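Monoglyceride lipase (Saccharomyces cerevisiae, PDB 4ZWN) hydrolyses monoacylglycerols to free fatty acids and glycerol, preferring monounsaturated substrates, and also takes part in the breakdown of fatty acid ethyl esters. Local coordinates at residues R106-N118 with P228-R242. The protein carries 2 engineered substitutions. Residues are numbered along the deposited sequence; the frame is centred on the assembly and turned at random.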
loop_
_atom_site.group_PDB
_atom_site.type_symbol
_atom_site.label_atom_id
_atom_site.label_comp_id
_atom_site.label_asym_id
_atom_site.label_seq_id
_atom_site.Cartn_x
_atom_site.Cartn_y
_atom_site.Cartn_z
ATOM N N ARG A 106 0.844 -19.265 13.056
ATOM C CA ARG A 106 0.261 -20.096 12.010
ATOM C C ARG A 106 -0.289 -19.253 10.866
ATOM O O ARG A 106 0.045 -19.473 9.702
ATOM C CB ARG A 106 -0.857 -20.978 12.577
ATOM C CG ARG A 106 -0.394 -22.005 13.592
ATOM C CD ARG A 106 0.742 -22.859 13.048
ATOM N NE ARG A 106 0.338 -23.698 11.922
ATOM C CZ ARG A 106 -0.373 -24.817 12.039
ATOM N NH1 ARG A 106 -0.779 -25.233 13.235
ATOM N NH2 ARG A 106 -0.682 -25.521 10.959
ATOM N N SER A 107 -1.114 -18.271 11.215
ATOM C CA SER A 107 -1.886 -17.520 10.230
ATOM C C SER A 107 -1.071 -16.519 9.409
ATOM O O SER A 107 -1.605 -15.890 8.496
ATOM C CB SER A 107 -3.036 -16.791 10.929
ATOM O OG SER A 107 -3.915 -17.713 11.551
ATOM N N LYS A 108 0.214 -16.369 9.718
ATOM C CA LYS A 108 1.043 -15.425 8.974
ATOM C C LYS A 108 1.229 -15.864 7.523
ATOM O O LYS A 108 1.822 -16.907 7.247
ATOM C CB LYS A 108 2.408 -15.243 9.643
ATOM C CG LYS A 108 3.274 -14.212 8.935
ATOM C CD LYS A 108 4.466 -13.788 9.775
ATOM C CE LYS A 108 5.133 -12.561 9.173
ATOM N NZ LYS A 108 6.265 -12.071 10.003
ATOM N N GLY A 109 0.716 -15.057 6.602
ATOM C CA GLY A 109 0.829 -15.346 5.186
ATOM C C GLY A 109 -0.370 -16.109 4.660
ATOM O O GLY A 109 -0.444 -16.425 3.473
ATOM N N VAL A 110 -1.313 -16.402 5.549
ATOM C CA VAL A 110 -2.489 -17.178 5.179
ATOM C C VAL A 110 -3.647 -16.268 4.787
ATOM O O VAL A 110 -4.379 -15.763 5.643
ATOM C CB VAL A 110 -2.941 -18.108 6.323
ATOM C CG1 VAL A 110 -4.144 -18.930 5.896
ATOM C CG2 VAL A 110 -1.796 -19.018 6.754
ATOM N N THR A 111 -3.796 -16.053 3.486
ATOM C CA THR A 111 -4.915 -15.293 2.954
ATOM C C THR A 111 -5.076 -15.597 1.473
ATOM O O THR A 111 -4.264 -16.316 0.887
ATOM C CB THR A 111 -4.730 -13.777 3.155
ATOM O OG1 THR A 111 -5.930 -13.092 2.776
ATOM C CG2 THR A 111 -3.563 -13.261 2.324
ATOM N N ASP A 112 -6.130 -15.059 0.870
ATOM C CA ASP A 112 -6.347 -15.244 -0.558
ATOM C C ASP A 112 -7.109 -14.069 -1.163
ATOM O O ASP A 112 -7.520 -13.152 -0.449
ATOM C CB ASP A 112 -7.087 -16.560 -0.826
ATOM C CG ASP A 112 -8.358 -16.703 -0.008
ATOM O OD1 ASP A 112 -9.015 -15.681 0.289
ATOM O OD2 ASP A 112 -8.707 -17.852 0.337
ATOM N N GLU A 113 -7.294 -14.120 -2.480
ATOM C CA GLU A 113 -7.947 -13.059 -3.236
ATOM C C GLU A 113 -9.281 -12.636 -2.626
ATOM O O GLU A 113 -9.551 -11.442 -2.477
ATOM C CB GLU A 113 -8.154 -13.505 -4.686
ATOM C CG GLU A 113 -8.876 -12.493 -5.558
ATOM C CD GLU A 113 -7.992 -11.327 -5.968
ATOM O OE1 GLU A 113 -6.765 -11.394 -5.744
ATOM O OE2 GLU A 113 -8.529 -10.344 -6.522
ATOM N N TYR A 114 -10.104 -13.615 -2.263
ATOM C CA TYR A 114 -11.411 -13.331 -1.677
ATOM C C TYR A 114 -11.288 -12.511 -0.396
ATOM O O TYR A 114 -11.897 -11.449 -0.275
ATOM C CB TYR A 114 -12.177 -14.627 -1.388
ATOM C CG TYR A 114 -13.435 -14.400 -0.578
ATOM C CD1 TYR A 114 -14.590 -13.906 -1.173
ATOM C CD2 TYR A 114 -13.463 -14.665 0.786
ATOM C CE1 TYR A 114 -15.739 -13.686 -0.432
ATOM C CE2 TYR A 114 -14.606 -14.448 1.535
ATOM C CZ TYR A 114 -15.741 -13.960 0.920
ATOM O OH TYR A 114 -16.880 -13.744 1.663
ATOM N N HIS A 115 -10.500 -13.005 0.554
ATOM C CA HIS A 115 -10.356 -12.341 1.848
ATOM C C HIS A 115 -9.727 -10.963 1.724
ATOM O O HIS A 115 -10.097 -10.044 2.455
ATOM C CB HIS A 115 -9.520 -13.193 2.806
ATOM C CG HIS A 115 -10.263 -14.356 3.382
ATOM N ND1 HIS A 115 -10.231 -15.612 2.816
ATOM C CD2 HIS A 115 -11.061 -14.452 4.470
ATOM C CE1 HIS A 115 -10.976 -16.434 3.533
ATOM N NE2 HIS A 115 -11.491 -15.755 4.542
ATOM N N VAL A 116 -8.770 -10.833 0.808
ATOM C CA VAL A 116 -8.066 -9.574 0.602
ATOM C C VAL A 116 -9.052 -8.434 0.349
ATOM O O VAL A 116 -8.982 -7.385 0.990
ATOM C CB VAL A 116 -7.068 -9.673 -0.573
ATOM C CG1 VAL A 116 -6.651 -8.288 -1.046
ATOM C CG2 VAL A 116 -5.852 -10.495 -0.168
ATOM N N PHE A 117 -9.992 -8.659 -0.562
ATOM C CA PHE A 117 -10.938 -7.616 -0.926
ATOM C C PHE A 117 -12.148 -7.575 -0.004
ATOM O O PHE A 117 -12.682 -6.501 0.265
ATOM C CB PHE A 117 -11.375 -7.788 -2.380
ATOM C CG PHE A 117 -10.355 -7.296 -3.364
ATOM C CD1 PHE A 117 -10.293 -5.954 -3.703
ATOM C CD2 PHE A 117 -9.438 -8.166 -3.926
ATOM C CE1 PHE A 117 -9.346 -5.492 -4.595
ATOM C CE2 PHE A 117 -8.489 -7.710 -4.822
ATOM C CZ PHE A 117 -8.443 -6.371 -5.157
ATOM N N ASN A 118 -12.570 -8.733 0.491
ATOM C CA ASN A 118 -13.692 -8.782 1.421
ATOM C C ASN A 118 -13.369 -8.049 2.718
ATOM O O ASN A 118 -14.209 -7.322 3.253
ATOM C CB ASN A 118 -14.086 -10.224 1.727
ATOM C CG ASN A 118 -15.390 -10.317 2.498
ATOM O OD1 ASN A 118 -16.389 -9.704 2.123
ATOM N ND2 ASN A 118 -15.382 -11.075 3.588
ATOM N N PRO A 228 10.999 -12.990 10.936
ATOM C CA PRO A 228 10.942 -13.496 9.562
ATOM C C PRO A 228 9.632 -13.152 8.861
ATOM O O PRO A 228 8.641 -12.832 9.514
ATOM C CB PRO A 228 11.081 -15.008 9.744
ATOM C CG PRO A 228 10.470 -15.265 11.071
ATOM C CD PRO A 228 10.794 -14.067 11.923
ATOM N N LEU A 229 9.638 -13.225 7.535
ATOM C CA LEU A 229 8.464 -12.897 6.740
ATOM C C LEU A 229 7.939 -14.115 5.985
ATOM O O LEU A 229 8.543 -14.558 5.009
ATOM C CB LEU A 229 8.792 -11.770 5.760
ATOM C CG LEU A 229 7.740 -11.482 4.689
ATOM C CD1 LEU A 229 6.380 -11.222 5.328
ATOM C CD2 LEU A 229 8.179 -10.310 3.822
ATOM N N TYR A 230 6.803 -14.646 6.434
ATOM C CA TYR A 230 6.215 -15.820 5.797
ATOM C C TYR A 230 5.042 -15.464 4.892
ATOM O O TYR A 230 4.190 -14.649 5.250
ATOM C CB TYR A 230 5.757 -16.831 6.849
ATOM C CG TYR A 230 6.853 -17.267 7.790
ATOM C CD1 TYR A 230 7.886 -18.086 7.350
ATOM C CD2 TYR A 230 6.855 -16.863 9.118
ATOM C CE1 TYR A 230 8.893 -18.484 8.205
ATOM C CE2 TYR A 230 7.853 -17.258 9.982
ATOM C CZ TYR A 230 8.872 -18.069 9.521
ATOM O OH TYR A 230 9.870 -18.463 10.382
ATOM N N GLY A 231 5.008 -16.088 3.720
ATOM C CA GLY A 231 3.884 -15.958 2.815
ATOM C C GLY A 231 3.509 -17.306 2.226
ATOM O O GLY A 231 4.385 -18.094 1.870
ATOM N N SER A 232 2.211 -17.579 2.129
ATOM C CA SER A 232 1.744 -18.834 1.550
ATOM C C SER A 232 1.749 -18.751 0.030
ATOM O O SER A 232 1.654 -17.662 -0.532
ATOM C CB SER A 232 0.341 -19.175 2.047
ATOM O OG SER A 232 -0.624 -18.329 1.446
ATOM N N PHE A 233 1.855 -19.900 -0.631
ATOM C CA PHE A 233 1.818 -19.944 -2.089
ATOM C C PHE A 233 0.514 -19.343 -2.611
ATOM O O PHE A 233 0.505 -18.661 -3.635
ATOM C CB PHE A 233 1.978 -21.380 -2.603
ATOM C CG PHE A 233 3.397 -21.883 -2.580
ATOM C CD1 PHE A 233 4.400 -21.150 -1.970
ATOM C CD2 PHE A 233 3.728 -23.088 -3.185
ATOM C CE1 PHE A 233 5.702 -21.613 -1.951
ATOM C CE2 PHE A 233 5.029 -23.552 -3.172
ATOM C CZ PHE A 233 6.018 -22.813 -2.555
ATOM N N ARG A 234 -0.580 -19.594 -1.897
ATOM C CA ARG A 234 -1.885 -19.077 -2.296
ATOM C C ARG A 234 -1.882 -17.555 -2.234
ATOM O O ARG A 234 -2.321 -16.892 -3.171
ATOM C CB ARG A 234 -2.994 -19.665 -1.413
ATOM C CG ARG A 234 -4.416 -19.175 -1.715
ATOM C CD ARG A 234 -4.695 -18.982 -3.206
ATOM N NE ARG A 234 -4.600 -20.209 -3.991
ATOM C CZ ARG A 234 -4.510 -20.231 -5.319
ATOM N NH1 ARG A 234 -4.496 -19.093 -6.002
ATOM N NH2 ARG A 234 -4.429 -21.385 -5.964
ATOM N N GLN A 235 -1.376 -17.011 -1.132
ATOM C CA GLN A 235 -1.266 -15.567 -0.968
ATOM C C GLN A 235 -0.404 -14.953 -2.065
ATOM O O GLN A 235 -0.810 -13.994 -2.727
ATOM C CB GLN A 235 -0.681 -15.222 0.402
ATOM C CG GLN A 235 -0.421 -13.737 0.599
ATOM C CD GLN A 235 0.453 -13.444 1.805
ATOM O OE1 GLN A 235 1.370 -14.198 2.117
ATOM N NE2 GLN A 235 0.172 -12.340 2.488
ATOM N N ILE A 236 0.785 -15.519 -2.250
ATOM C CA ILE A 236 1.749 -15.003 -3.213
ATOM C C ILE A 236 1.211 -15.046 -4.646
ATOM O O ILE A 236 1.307 -14.061 -5.380
ATOM C CB ILE A 236 3.074 -15.780 -3.130
ATOM C CG1 ILE A 236 3.691 -15.600 -1.742
ATOM C CG2 ILE A 236 4.043 -15.308 -4.201
ATOM C CD1 ILE A 236 4.867 -16.500 -1.472
ATOM N N HIS A 237 0.636 -16.180 -5.032
ATOM C CA HIS A 237 0.040 -16.327 -6.355
ATOM C C HIS A 237 -1.008 -15.257 -6.617
ATOM O O HIS A 237 -1.072 -14.682 -7.704
ATOM C CB HIS A 237 -0.597 -17.709 -6.504
ATOM C CG HIS A 237 -1.385 -17.886 -7.767
ATOM N ND1 HIS A 237 -2.693 -17.467 -7.894
ATOM C CD2 HIS A 237 -1.054 -18.448 -8.953
ATOM C CE1 HIS A 237 -3.130 -17.758 -9.107
ATOM N NE2 HIS A 237 -2.154 -18.355 -9.769
ATOM N N ASP A 238 -1.826 -14.996 -5.606
ATOM C CA ASP A 238 -2.973 -14.125 -5.775
ATOM C C ASP A 238 -2.591 -12.665 -5.984
ATOM O O ASP A 238 -3.225 -11.976 -6.785
ATOM C CB ASP A 238 -3.913 -14.271 -4.581
ATOM C CG ASP A 238 -4.746 -15.533 -4.662
ATOM O OD1 ASP A 238 -4.471 -16.354 -5.562
ATOM O OD2 ASP A 238 -5.669 -15.710 -3.839
ATOM N N PHE A 239 -1.560 -12.177 -5.299
ATOM C CA PHE A 239 -1.175 -10.792 -5.547
ATOM C C PHE A 239 -0.209 -10.697 -6.729
ATOM O O PHE A 239 -0.053 -9.629 -7.315
ATOM C CB PHE A 239 -0.603 -10.108 -4.284
ATOM C CG PHE A 239 0.641 -10.743 -3.701
ATOM C CD1 PHE A 239 1.834 -10.773 -4.401
ATOM C CD2 PHE A 239 0.632 -11.218 -2.402
ATOM C CE1 PHE A 239 2.972 -11.319 -3.845
ATOM C CE2 PHE A 239 1.771 -11.759 -1.835
ATOM C CZ PHE A 239 2.941 -11.811 -2.558
ATOM N N MET A 240 0.422 -11.809 -7.093
ATOM C CA MET A 240 1.243 -11.826 -8.300
ATOM C C MET A 240 0.336 -11.752 -9.518
ATOM O O MET A 240 0.590 -10.983 -10.447
ATOM C CB MET A 240 2.121 -13.079 -8.361
ATOM C CG MET A 240 3.324 -13.046 -7.430
ATOM S SD MET A 240 4.597 -11.895 -7.964
ATOM C CE MET A 240 5.054 -12.620 -9.538
ATOM N N GLN A 241 -0.728 -12.549 -9.499
ATOM C CA GLN A 241 -1.695 -12.580 -10.590
ATOM C C GLN A 241 -2.469 -11.273 -10.653
ATOM O O GLN A 241 -2.789 -10.774 -11.734
ATOM C CB GLN A 241 -2.657 -13.756 -10.422
ATOM C CG GLN A 241 -3.722 -13.845 -11.501
ATOM C CD GLN A 241 -4.602 -15.067 -11.344
ATOM O OE1 GLN A 241 -5.313 -15.214 -10.348
ATOM N NE2 GLN A 241 -4.552 -15.960 -12.326
ATOM N N ARG A 242 -2.760 -10.732 -9.475
ATOM C CA ARG A 242 -3.451 -9.457 -9.327
ATOM C C ARG A 242 -2.816 -8.379 -10.193
ATOM O O ARG A 242 -3.500 -7.707 -10.966
ATOM C CB ARG A 242 -3.438 -9.025 -7.859
ATOM C CG ARG A 242 -4.542 -8.079 -7.468
ATOM C CD ARG A 242 -5.226 -8.563 -6.205
ATOM N NE ARG A 242 -4.324 -8.580 -5.060
ATOM C CZ ARG A 242 -4.309 -9.532 -4.131
ATOM N NH1 ARG A 242 -5.142 -10.559 -4.213
ATOM N NH2 ARG A 242 -3.458 -9.459 -3.118
#
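K108 stretches its extended chain past the edge of the Y230 ring, and its NZ donates a hydrogen bond to P228 O, in the carbonyl plane, at 2.5 Å. A lysine suits the place because its long aliphatic chain passes the ring and still delivers a charged donor. G109, in the type II turn from S107 to V110, has a positive phi, and a side chain there would also run into Y230 O and G231 CA. Two donors of S232 grip G109 O from the same face of its carbonyl: OG at 2.8 Å and the backbone N at 3.2 Å. The same hydroxyl accepts from Q235 N, capping helix 233-248. T111 packs its methyl CG2 on Q235 CG. D112 caps helix 113-134, its OD1 accepting from H115 N and ND1, and lays CB against R234 CG. E113 N donates to D238 OD2, on its anti side, while R234 NH1 and H237 ND1 share OD1. An asparagine in place of D238 would probably leave R234 without its charged mate. Bent at chi2 (76°), E113 brings OE1 to the edge of the R242 guanidinium, a salt bridge to NH1. V116 CG1 lies over one face of that group, and F117 turns its ring edge to R242 CD. Carboxylates thus link the two helices by charge and by a backbone N-H.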